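Local coordinates for carnitinyl-CoA dehydratase (Mycobacterium avium, PDB 3R0O), which probably catalyses the dehydration or hydration of carnitinyl-CoA, as a coenzyme A-thioester lyase of the enoyl-CoA hydratase/isomerase (crotonase) family, at residues A26-D31 and V63-A68; V43-G48 and L88-H93; G116-G121 and A138-P143; V132-S137 and G187-V192. All coordinates share one frame; numbering follows the deposited sequence.

Interaction 1. Residues A26-D31 and V63-A68; sequences ALITID and VVITGA
Ile28 packs beside Val63 and Ile65 on one face of two neighbouring parallel strands. Its CD1 reaches Val63 CG1 at 3.8 Å. CG1 of Ile28 stands beside the backbone N (chi1 -55°), which turns the long branch back toward Val63, while CG2 rests near Ile65 CG1. Helix 41-56, the crossover of this beta-alpha-beta unit, covers this face with Val47, Ala50 and Ala54. On the other face Leu27 CD1 meets Val64 CG1 at 3.6 Å, under helix 198-210. Next along that face, Thr29 and Thr66 run side by side. Thr66 CG2 sits 3.6 Å from Thr29 OG1, and Thr66 OG1 turns away to Ala113 O on the next strand. Both faces are tightly packed here, but the far end is looser. Asp31 and Ala68 are partly exposed there, and Asp31 OD1 lies 3.4 Å from Ala68 CB without bonding to it. Main-chain bonds run through both parts. Ile28 N to Val64 O is 2.7 Å and almost straight at 178°, and Ala68 N still reaches Ile30 O at 2.8 Å. Backbone groups facing the partner strand are thus paired, Leu27 and Thr29 bond to strand 17-22 instead, and the side chains add mostly apolar contact.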
loop_
_atom_site.group_PDB
_atom_site.type_symbol
_atom_site.label_atom_id
_atom_site.label_comp_id
_atom_site.label_asym_id
_atom_site.label_seq_id
_atom_site.Cartn_x
_atom_site.Cartn_y
_atom_site.Cartn_z
ATOM N N ALA A 26 17.627 23.006 7.064
ATOM C CA ALA A 26 18.766 22.967 6.163
ATOM C C ALA A 26 18.229 22.826 4.761
ATOM O O ALA A 26 17.551 21.829 4.449
ATOM C CB ALA A 26 19.688 21.806 6.495
ATOM N N LEU A 27 18.520 23.833 3.936
ATOM C CA LEU A 27 18.142 23.854 2.531
ATOM C C LEU A 27 19.344 23.490 1.646
ATOM O O LEU A 27 20.379 24.195 1.629
ATOM C CB LEU A 27 17.577 25.245 2.131
ATOM C CG LEU A 27 17.232 25.512 0.653
ATOM C CD1 LEU A 27 16.038 24.672 0.137
ATOM C CD2 LEU A 27 16.962 27.006 0.399
ATOM N N ILE A 28 19.196 22.402 0.908
ATOM C CA ILE A 28 20.227 21.935 -0.003
ATOM C C ILE A 28 19.750 22.177 -1.406
ATOM O O ILE A 28 18.645 21.777 -1.742
ATOM C CB ILE A 28 20.458 20.413 0.146
ATOM C CG1 ILE A 28 20.788 20.070 1.606
ATOM C CG2 ILE A 28 21.522 19.956 -0.881
ATOM C CD1 ILE A 28 20.684 18.594 1.957
ATOM N N THR A 29 20.576 22.820 -2.231
ATOM C CA THR A 29 20.212 23.121 -3.597
ATOM C C THR A 29 21.248 22.461 -4.468
ATOM O O THR A 29 22.445 22.798 -4.386
ATOM C CB THR A 29 20.195 24.658 -3.868
ATOM O OG1 THR A 29 19.266 25.298 -2.979
ATOM C CG2 THR A 29 19.800 24.953 -5.311
ATOM N N ILE A 30 20.806 21.526 -5.310
ATOM C CA ILE A 30 21.672 21.021 -6.367
ATOM C C ILE A 30 21.865 22.142 -7.368
ATOM O O ILE A 30 20.892 22.652 -7.916
ATOM C CB ILE A 30 21.103 19.789 -7.065
ATOM C CG1 ILE A 30 20.924 18.646 -6.037
ATOM C CG2 ILE A 30 22.016 19.414 -8.248
ATOM C CD1 ILE A 30 20.167 17.415 -6.587
ATOM N N ASP A 31 23.119 22.551 -7.577
ATOM C CA ASP A 31 23.384 23.764 -8.340
ATOM C C ASP A 31 24.212 23.526 -9.590
ATOM O O ASP A 31 25.356 23.976 -9.676
ATOM C CB ASP A 31 24.052 24.808 -7.444
ATOM C CG ASP A 31 24.028 26.229 -8.051
ATOM O OD1 ASP A 31 23.343 26.501 -9.078
ATOM O OD2 ASP A 31 24.719 27.083 -7.478
ATOM N N VAL A 63 14.965 19.039 6.648
ATOM C CA VAL A 63 15.806 19.235 5.483
ATOM C C VAL A 63 14.929 19.405 4.247
ATOM O O VAL A 63 13.893 18.724 4.097
ATOM C CB VAL A 63 16.796 18.044 5.289
ATOM C CG1 VAL A 63 17.531 18.117 3.964
ATOM C CG2 VAL A 63 17.788 17.970 6.445
ATOM N N VAL A 64 15.336 20.335 3.379
ATOM C CA VAL A 64 14.727 20.508 2.073
ATOM C C VAL A 64 15.813 20.366 1.021
ATOM O O VAL A 64 16.894 20.953 1.154
ATOM C CB VAL A 64 14.027 21.895 1.950
ATOM C CG1 VAL A 64 13.510 22.138 0.506
ATOM C CG2 VAL A 64 12.877 22.036 2.996
ATOM N N ILE A 65 15.548 19.553 -0.000
ATOM C CA ILE A 65 16.440 19.463 -1.157
ATOM C C ILE A 65 15.718 19.958 -2.422
ATOM O O ILE A 65 14.549 19.636 -2.641
ATOM C CB ILE A 65 16.997 18.006 -1.344
ATOM C CG1 ILE A 65 18.111 17.974 -2.399
ATOM C CG2 ILE A 65 15.879 17.016 -1.682
ATOM C CD1 ILE A 65 19.061 16.727 -2.284
ATOM N N THR A 66 16.407 20.745 -3.243
ATOM C CA THR A 66 15.822 21.291 -4.459
ATOM C C THR A 66 16.898 21.416 -5.553
ATOM O O THR A 66 18.088 21.197 -5.285
ATOM C CB THR A 66 15.137 22.669 -4.148
ATOM O OG1 THR A 66 14.161 22.997 -5.158
ATOM C CG2 THR A 66 16.184 23.803 -4.009
ATOM N N GLY A 67 16.484 21.762 -6.778
ATOM C CA GLY A 67 17.421 21.982 -7.899
ATOM C C GLY A 67 17.410 23.458 -8.265
ATOM O O GLY A 67 16.390 24.116 -8.109
ATOM N N ALA A 68 18.543 23.984 -8.724
ATOM C CA ALA A 68 18.611 25.370 -9.218
ATOM C C ALA A 68 17.748 25.583 -10.474
ATOM O O ALA A 68 17.610 24.674 -11.312
ATOM C CB ALA A 68 20.048 25.760 -9.504
#

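Interaction 2. Residues V43-G48 and L88-H93; sequences VSTAVG and LYHAEH
Helix 41-56 is the crossover helix of a beta-alpha-beta unit, and its residues Ser44, Thr45 and Gly48 meet Leu88 and His90 of the loop that follows helix 79-83. Ser44 OG points at Leu88 O, but their modelled separation of 2.4 Å is too short for the details of this hydrogen bond to be trusted. Ser44 OG stands beside its own backbone N (chi1 -52°), and it is also bonded to Asn40 O in the turn before. Leu88 O and Asn40 O are thus two acceptors for one hydroxyl proton. Ser44 CB packs against the loop main chain, 3.5 Å from His90 N. The helix lies between strands 25-30 and 62-67 in the chain. It covers one face of the main sheet of the crotonase fold, and the loop packs on this helix. His90 brings its imidazole to the helix backbone. CG of His90 is anti to its N (chi1 -162°), and the ring reaches the helix with CD2 3.5 Å from Thr45 O. Ser44 O lies at the ring edge, near its plane, while Gly48 CA approaches obliquely, 4.1 Å from CD2 of His90. NE2 of His90 is bonded to Asp49 OD1, one residue further along the helix. ND1 of His90 accepts the N-H of Glu92, with Glu92 N 3.2 Å away and tilted 20° out of the ring plane. Trp96 meets the His90 ring edge-to-face.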
loop_
_atom_site.group_PDB
_atom_site.type_symbol
_atom_site.label_atom_id
_atom_site.label_comp_id
_atom_site.label_asym_id
_atom_site.label_seq_id
_atom_site.Cartn_x
_atom_site.Cartn_y
_atom_site.Cartn_z
ATOM N N VAL A 43 28.355 16.428 -6.680
ATOM C CA VAL A 43 27.018 16.561 -6.095
ATOM C C VAL A 43 26.839 15.570 -4.943
ATOM O O VAL A 43 26.454 15.979 -3.848
ATOM C CB VAL A 43 25.895 16.453 -7.170
ATOM C CG1 VAL A 43 24.471 16.321 -6.522
ATOM C CG2 VAL A 43 25.944 17.667 -8.120
ATOM N N SER A 44 27.164 14.284 -5.185
ATOM C CA SER A 44 27.014 13.253 -4.186
ATOM C C SER A 44 27.847 13.568 -2.959
ATOM O O SER A 44 27.404 13.321 -1.848
ATOM C CB SER A 44 27.395 11.861 -4.747
ATOM O OG SER A 44 26.698 11.597 -5.958
ATOM N N THR A 45 29.041 14.121 -3.153
ATOM C CA THR A 45 29.866 14.527 -2.006
ATOM C C THR A 45 29.188 15.617 -1.176
ATOM O O THR A 45 29.099 15.521 0.061
ATOM C CB THR A 45 31.250 15.029 -2.452
ATOM O OG1 THR A 45 31.945 13.940 -3.043
ATOM C CG2 THR A 45 32.072 15.600 -1.259
ATOM N N ALA A 46 28.726 16.650 -1.866
ATOM C CA ALA A 46 28.142 17.798 -1.216
ATOM C C ALA A 46 26.810 17.421 -0.527
ATOM O O ALA A 46 26.596 17.719 0.654
ATOM C CB ALA A 46 27.972 18.946 -2.231
ATOM N N VAL A 47 25.953 16.710 -1.239
ATOM C CA VAL A 47 24.650 16.305 -0.689
ATOM C C VAL A 47 24.825 15.284 0.463
ATOM O O VAL A 47 24.266 15.464 1.518
ATOM C CB VAL A 47 23.704 15.804 -1.815
ATOM C CG1 VAL A 47 22.379 15.208 -1.249
ATOM C CG2 VAL A 47 23.400 16.951 -2.789
ATOM N N GLY A 48 25.637 14.246 0.266
ATOM C CA GLY A 48 25.932 13.296 1.350
ATOM C C GLY A 48 26.472 13.989 2.606
ATOM O O GLY A 48 25.986 13.734 3.705
ATOM N N LEU A 88 30.454 8.387 -9.305
ATOM C CA LEU A 88 29.248 9.210 -9.128
ATOM C C LEU A 88 28.719 9.302 -7.680
ATOM O O LEU A 88 27.756 10.016 -7.405
ATOM C CB LEU A 88 28.112 8.664 -9.998
ATOM C CG LEU A 88 27.948 9.147 -11.447
ATOM C CD1 LEU A 88 29.195 8.952 -12.279
ATOM C CD2 LEU A 88 26.758 8.413 -12.069
ATOM N N TYR A 89 29.348 8.577 -6.767
ATOM C CA TYR A 89 28.866 8.439 -5.399
ATOM C C TYR A 89 29.809 9.127 -4.462
ATOM O O TYR A 89 30.923 9.490 -4.850
ATOM C CB TYR A 89 28.734 6.949 -5.060
ATOM C CG TYR A 89 27.913 6.270 -6.126
ATOM C CD1 TYR A 89 26.523 6.482 -6.184
ATOM C CD2 TYR A 89 28.517 5.513 -7.141
ATOM C CE1 TYR A 89 25.738 5.915 -7.190
ATOM C CE2 TYR A 89 27.739 4.938 -8.167
ATOM C CZ TYR A 89 26.340 5.142 -8.174
ATOM O OH TYR A 89 25.530 4.584 -9.150
ATOM N N HIS A 90 29.356 9.322 -3.233
ATOM C CA HIS A 90 30.203 9.864 -2.196
ATOM C C HIS A 90 31.433 8.971 -2.051
ATOM O O HIS A 90 31.307 7.754 -1.842
ATOM C CB HIS A 90 29.449 9.918 -0.869
ATOM C CG HIS A 90 30.070 10.827 0.132
ATOM N ND1 HIS A 90 31.198 10.485 0.840
ATOM C CD2 HIS A 90 29.720 12.066 0.553
ATOM C CE1 HIS A 90 31.522 11.475 1.654
ATOM N NE2 HIS A 90 30.637 12.443 1.508
ATOM N N ALA A 91 32.612 9.585 -2.142
ATOM C CA ALA A 91 33.882 8.844 -2.156
ATOM C C ALA A 91 34.165 8.071 -0.868
ATOM O O ALA A 91 34.745 6.992 -0.921
ATOM C CB ALA A 91 35.063 9.776 -2.528
ATOM N N GLU A 92 33.751 8.606 0.273
ATOM C CA GLU A 92 33.928 7.910 1.562
ATOM C C GLU A 92 32.812 6.901 1.852
ATOM O O GLU A 92 32.997 5.966 2.652
ATOM C CB GLU A 92 33.893 8.885 2.751
ATOM C CG GLU A 92 35.072 9.846 3.000
ATOM C CD GLU A 92 34.667 10.963 4.012
ATOM O OE1 GLU A 92 34.839 12.156 3.684
ATOM O OE2 GLU A 92 34.138 10.656 5.121
ATOM N N HIS A 93 31.640 7.142 1.269
ATOM C CA HIS A 93 30.441 6.391 1.623
ATOM C C HIS A 93 29.624 6.009 0.411
ATOM O O HIS A 93 28.523 6.518 0.224
ATOM C CB HIS A 93 29.598 7.184 2.614
ATOM C CG HIS A 93 30.244 7.309 3.955
ATOM N ND1 HIS A 93 30.313 6.252 4.842
ATOM C CD2 HIS A 93 30.908 8.336 4.533
ATOM C CE1 HIS A 93 30.969 6.637 5.922
ATOM N NE2 HIS A 93 31.343 7.893 5.758
#

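Interaction 3. Residues G116-G121 and A138-P143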
loop_
_atom_site.group_PDB
_atom_site.type_symbol
_atom_site.label_atom_id
_atom_site.label_comp_id
_atom_site.label_asym_id
_atom_site.label_seq_id
_atom_site.Cartn_x
_atom_site.Cartn_y
_atom_site.Cartn_z
ATOM N N GLY A 116 11.123 21.324 -11.102
ATOM C CA GLY A 116 11.037 21.085 -12.552
ATOM C C GLY A 116 11.013 19.601 -12.836
ATOM O O GLY A 116 10.664 18.813 -11.963
ATOM N N THR A 117 11.378 19.221 -14.051
ATOM C CA THR A 117 11.400 17.816 -14.459
ATOM C C THR A 117 12.199 16.950 -13.469
ATOM O O THR A 117 13.287 17.352 -13.020
ATOM C CB THR A 117 11.969 17.692 -15.905
ATOM O OG1 THR A 117 11.205 18.534 -16.775
ATOM C CG2 THR A 117 11.862 16.281 -16.433
ATOM N N ALA A 118 11.639 15.785 -13.128
ATOM C CA ALA A 118 12.245 14.845 -12.182
ATOM C C ALA A 118 12.128 13.418 -12.703
ATOM O O ALA A 118 11.384 12.609 -12.128
ATOM C CB ALA A 118 11.558 14.943 -10.825
ATOM N N LEU A 119 12.835 13.115 -13.788
ATOM C CA LEU A 119 12.776 11.801 -14.415
ATOM C C LEU A 119 13.958 10.975 -13.908
ATOM O O LEU A 119 14.972 11.537 -13.487
ATOM C CB LEU A 119 12.746 11.908 -15.955
ATOM C CG LEU A 119 11.543 12.693 -16.541
ATOM C CD1 LEU A 119 11.611 12.901 -18.048
ATOM C CD2 LEU A 119 10.150 12.156 -16.149
ATOM N N GLY A 120 13.798 9.655 -13.861
ATOM C CA GLY A 120 14.873 8.772 -13.429
ATOM C C GLY A 120 15.369 9.018 -12.014
ATOM O O GLY A 120 14.586 8.999 -11.045
ATOM N N GLY A 121 16.684 9.229 -11.895
ATOM C CA GLY A 121 17.332 9.532 -10.618
ATOM C C GLY A 121 16.663 10.666 -9.845
ATOM O O GLY A 121 16.692 10.688 -8.622
ATOM N N ALA A 138 6.276 20.202 -13.187
ATOM C CA ALA A 138 7.128 19.046 -12.839
ATOM C C ALA A 138 6.500 17.736 -13.349
ATOM O O ALA A 138 5.295 17.635 -13.552
ATOM C CB ALA A 138 7.361 18.971 -11.352
ATOM N N SER A 139 7.329 16.740 -13.575
ATOM C CA SER A 139 6.823 15.417 -13.908
ATOM C C SER A 139 7.783 14.400 -13.337
ATOM O O SER A 139 8.955 14.716 -13.081
ATOM C CB SER A 139 6.704 15.239 -15.411
ATOM O OG SER A 139 7.971 15.427 -16.017
ATOM N N PHE A 140 7.268 13.192 -13.136
ATOM C CA PHE A 140 8.002 12.101 -12.544
ATOM C C PHE A 140 7.950 10.913 -13.507
ATOM O O PHE A 140 7.046 10.802 -14.339
ATOM C CB PHE A 140 7.397 11.751 -11.174
ATOM C CG PHE A 140 7.335 12.941 -10.219
ATOM C CD1 PHE A 140 8.322 13.134 -9.268
ATOM C CD2 PHE A 140 6.284 13.872 -10.298
ATOM C CE1 PHE A 140 8.281 14.229 -8.396
ATOM C CE2 PHE A 140 6.241 14.975 -9.461
ATOM C CZ PHE A 140 7.238 15.156 -8.495
ATOM N N GLY A 141 8.940 10.043 -13.409
ATOM C CA GLY A 141 8.936 8.818 -14.170
ATOM C C GLY A 141 10.249 8.080 -14.000
ATOM O O GLY A 141 11.205 8.607 -13.441
ATOM N N LEU A 142 10.259 6.840 -14.476
ATOM C CA LEU A 142 11.439 5.995 -14.478
ATOM C C LEU A 142 11.648 5.479 -15.906
ATOM O O LEU A 142 11.261 4.351 -16.231
ATOM C CB LEU A 142 11.237 4.842 -13.492
ATOM C CG LEU A 142 11.091 5.319 -12.039
ATOM C CD1 LEU A 142 10.782 4.173 -11.122
ATOM C CD2 LEU A 142 12.346 6.049 -11.599
ATOM N N PRO A 143 12.245 6.312 -16.773
ATOM C CA PRO A 143 12.368 5.916 -18.193
ATOM C C PRO A 143 13.567 5.002 -18.485
ATOM O O PRO A 143 13.896 4.789 -19.659
ATOM C CB PRO A 143 12.540 7.265 -18.906
ATOM C CG PRO A 143 13.382 8.036 -17.934
ATOM C CD PRO A 143 12.793 7.665 -16.545
HETATM O O HOH W 1 8.597 18.074 -16.321
#
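One water oxygen is gripped by Thr117 OG1 and Ser139 OG, 2.7 Å from each, and bridges two side chains whose own nearest atoms, Thr117 CG2 and Ser139 OG, are 4.0 Å apart. Ser139 OG sits between its backbone N and carbonyl carbon (chi1 59°), a position that brings it to the water. Direct bonds between the two segments are few. Ala118 N donates to Ser139 O at 2.9 Å, and Gly120 N to Gly141 O at 2.8 Å. Both bonds are bent at the hydrogen; at Gly141 O the donor is also tilted 34° from the carbonyl plane. Between them Ala118 O takes a CA-H contact from Phe140 CA at 3.4 Å. Ala118 CB approaches the Phe140 ring obliquely, 4.0 Å from CD1, and Leu119 CD2 lies 3.7 Å from the carbonyl carbon of Phe140. Pro143 CD closes over Gly120 N. Gly120 is the N-cap of helix 121-128. In crotonase relatives the start of this helix gives a peptide N-H to the oxyanion hole, so Gly121 may do the same here. Ser123 OG of that helix bonds to Ala118 O and Gly141 N. Phe140 packs on Val114 of strand 110-114, and the Phe140 backbone bonds to Met178 of strand 178-179.

Interaction 4. Residues V132-S137 and G187-V192; sequences VIACES and GLINEV
Asn190 holds both backbone polar atoms of Val132. From its CB, 3.5 Å from Val132 O, the side chain runs back along the strand edge because CG stands beside the backbone N (chi1 -54°). CG of Asn190 lies 3.9 Å from Val132 N. OD1 of Asn190 then takes the N-H of Val132 at 2.8 Å, in the carbonyl plane and nearly straight at 169°. ND2, the other tip, turns outward to Lys166 O and Glu170 OE1 of a second subunit. The backbone completes the clasp, as Asn190 N donates to Val132 O at 2.7 Å. Glu191 N adds only a weak bond to that same oxygen. Further on the pairing becomes regular parallel strand, with Ala134 N bonded to Glu191 O at 3.0 Å. Beside the clasp Ile189 turns inward, its CG2 3.5 Å from Val132 CG1 and its CD1 near Ala134 CB. Ile133 and Glu191 lie side by side on the other face, and Ile133 CD1 is 3.3 Å from Glu191 OE1. Strand 191-193 is the last strand of the main sheet within this chain. One amide therefore does two jobs: its oxygen continues the pairing to Val132, ahead of the regular parallel bonds, and its nitrogen ties that edge to the neighbouring subunit.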
loop_
_atom_site.group_PDB
_atom_site.type_symbol
_atom_site.label_atom_id
_atom_site.label_comp_id
_atom_site.label_asym_id
_atom_site.label_seq_id
_atom_site.Cartn_x
_atom_site.Cartn_y
_atom_site.Cartn_z
ATOM N N VAL A 132 6.932 15.506 -0.527
ATOM C CA VAL A 132 7.249 16.105 -1.829
ATOM C C VAL A 132 6.312 17.242 -2.195
ATOM O O VAL A 132 5.095 17.068 -2.130
ATOM C CB VAL A 132 7.230 15.058 -2.997
ATOM C CG1 VAL A 132 7.539 15.763 -4.331
ATOM C CG2 VAL A 132 8.219 13.931 -2.751
ATOM N N ILE A 133 6.886 18.393 -2.594
ATOM C CA ILE A 133 6.116 19.469 -3.214
ATOM C C ILE A 133 6.661 19.658 -4.621
ATOM O O ILE A 133 7.878 19.723 -4.822
ATOM C CB ILE A 133 6.165 20.799 -2.413
ATOM C CG1 ILE A 133 5.510 20.582 -1.041
ATOM C CG2 ILE A 133 5.400 21.908 -3.170
ATOM C CD1 ILE A 133 5.454 21.802 -0.167
ATOM N N ALA A 134 5.760 19.676 -5.595
ATOM C CA ALA A 134 6.170 19.859 -6.985
ATOM C C ALA A 134 5.514 21.110 -7.571
ATOM O O ALA A 134 4.428 21.491 -7.164
ATOM C CB ALA A 134 5.822 18.632 -7.829
ATOM N N CYS A 135 6.188 21.738 -8.516
ATOM C CA CYS A 135 5.603 22.834 -9.256
ATOM C C CYS A 135 4.707 22.246 -10.355
ATOM O O CYS A 135 4.803 21.048 -10.652
ATOM C CB CYS A 135 6.708 23.735 -9.827
ATOM S SG CYS A 135 7.789 22.887 -11.009
ATOM N N GLU A 136 3.822 23.079 -10.915
ATOM C CA GLU A 136 2.843 22.687 -11.931
ATOM C C GLU A 136 3.455 21.910 -13.073
ATOM O O GLU A 136 2.914 20.883 -13.498
ATOM C CB GLU A 136 2.150 23.935 -12.503
ATOM C CG GLU A 136 1.080 24.540 -11.607
ATOM C CD GLU A 136 -0.184 23.684 -11.510
ATOM O OE1 GLU A 136 -0.426 22.880 -12.439
ATOM O OE2 GLU A 136 -0.947 23.812 -10.519
ATOM N N SER A 137 4.601 22.390 -13.565
ATOM C CA SER A 137 5.196 21.782 -14.752
ATOM C C SER A 137 6.164 20.614 -14.452
ATOM O O SER A 137 6.784 20.083 -15.367
ATOM C CB SER A 137 5.849 22.857 -15.628
ATOM O OG SER A 137 7.082 23.226 -15.054
ATOM N N GLY A 187 -1.654 10.575 -4.315
ATOM C CA GLY A 187 -0.979 10.649 -3.029
ATOM C C GLY A 187 0.511 10.322 -3.043
ATOM O O GLY A 187 1.104 10.028 -1.995
ATOM N N LEU A 188 1.107 10.330 -4.232
ATOM C CA LEU A 188 2.548 10.165 -4.384
ATOM C C LEU A 188 3.315 11.427 -3.945
ATOM O O LEU A 188 4.463 11.350 -3.524
ATOM C CB LEU A 188 2.893 9.843 -5.847
ATOM C CG LEU A 188 4.384 9.705 -6.221
ATOM C CD1 LEU A 188 5.103 8.518 -5.534
ATOM C CD2 LEU A 188 4.548 9.573 -7.740
ATOM N N ILE A 189 2.697 12.589 -4.100
ATOM C CA ILE A 189 3.317 13.838 -3.651
ATOM C C ILE A 189 2.316 14.606 -2.786
ATOM O O ILE A 189 1.140 14.228 -2.759
ATOM C CB ILE A 189 3.816 14.687 -4.823
ATOM C CG1 ILE A 189 2.632 15.204 -5.651
ATOM C CG2 ILE A 189 4.874 13.903 -5.661
ATOM C CD1 ILE A 189 3.068 16.279 -6.650
ATOM N N ASN A 190 2.766 15.639 -2.064
ATOM C CA ASN A 190 1.886 16.272 -1.065
ATOM C C ASN A 190 1.232 17.559 -1.530
ATOM O O ASN A 190 0.195 17.949 -1.016
ATOM C CB ASN A 190 2.603 16.510 0.271
ATOM C CG ASN A 190 3.232 15.244 0.821
ATOM O OD1 ASN A 190 4.360 14.918 0.468
ATOM N ND2 ASN A 190 2.485 14.500 1.648
ATOM N N GLU A 191 1.842 18.222 -2.503
ATOM C CA GLU A 191 1.333 19.507 -2.931
ATOM C C GLU A 191 1.856 19.845 -4.311
ATOM O O GLU A 191 2.959 19.440 -4.683
ATOM C CB GLU A 191 1.729 20.595 -1.921
ATOM C CG GLU A 191 0.921 21.868 -2.086
ATOM C CD GLU A 191 1.272 22.940 -1.084
ATOM O OE1 GLU A 191 2.255 22.784 -0.313
ATOM O OE2 GLU A 191 0.562 23.962 -1.088
ATOM N N VAL A 192 1.041 20.594 -5.056
ATOM C CA VAL A 192 1.424 21.122 -6.350
ATOM C C VAL A 192 1.268 22.639 -6.223
ATOM O O VAL A 192 0.236 23.089 -5.729
ATOM C CB VAL A 192 0.517 20.549 -7.464
ATOM C CG1 VAL A 192 0.706 21.301 -8.786
ATOM C CG2 VAL A 192 0.780 19.030 -7.639
#

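Interactions 1 and 4 join strands of the same main sheet, about 16 Å apart between centres. Interaction 1 lies inside it and is buried, with regular backbone pairing. Interaction 4 is at its edge, only partly buried, and uses a side-chain amide that also reaches a second subunit. Interaction 2 lies outside the sheet, where a loop meets the crossover helix through polar side chains. It touches interaction 1 through Val47, which packs on Ile28 and Ile65. Interaction 3 is buried again but less regular, belongs to a small separate sheet, and includes a bridging water. The Phe140 ring joins it to interaction 4, touching Val132, Ala134 and Ile189. Interactions 2 and 3 do not meet.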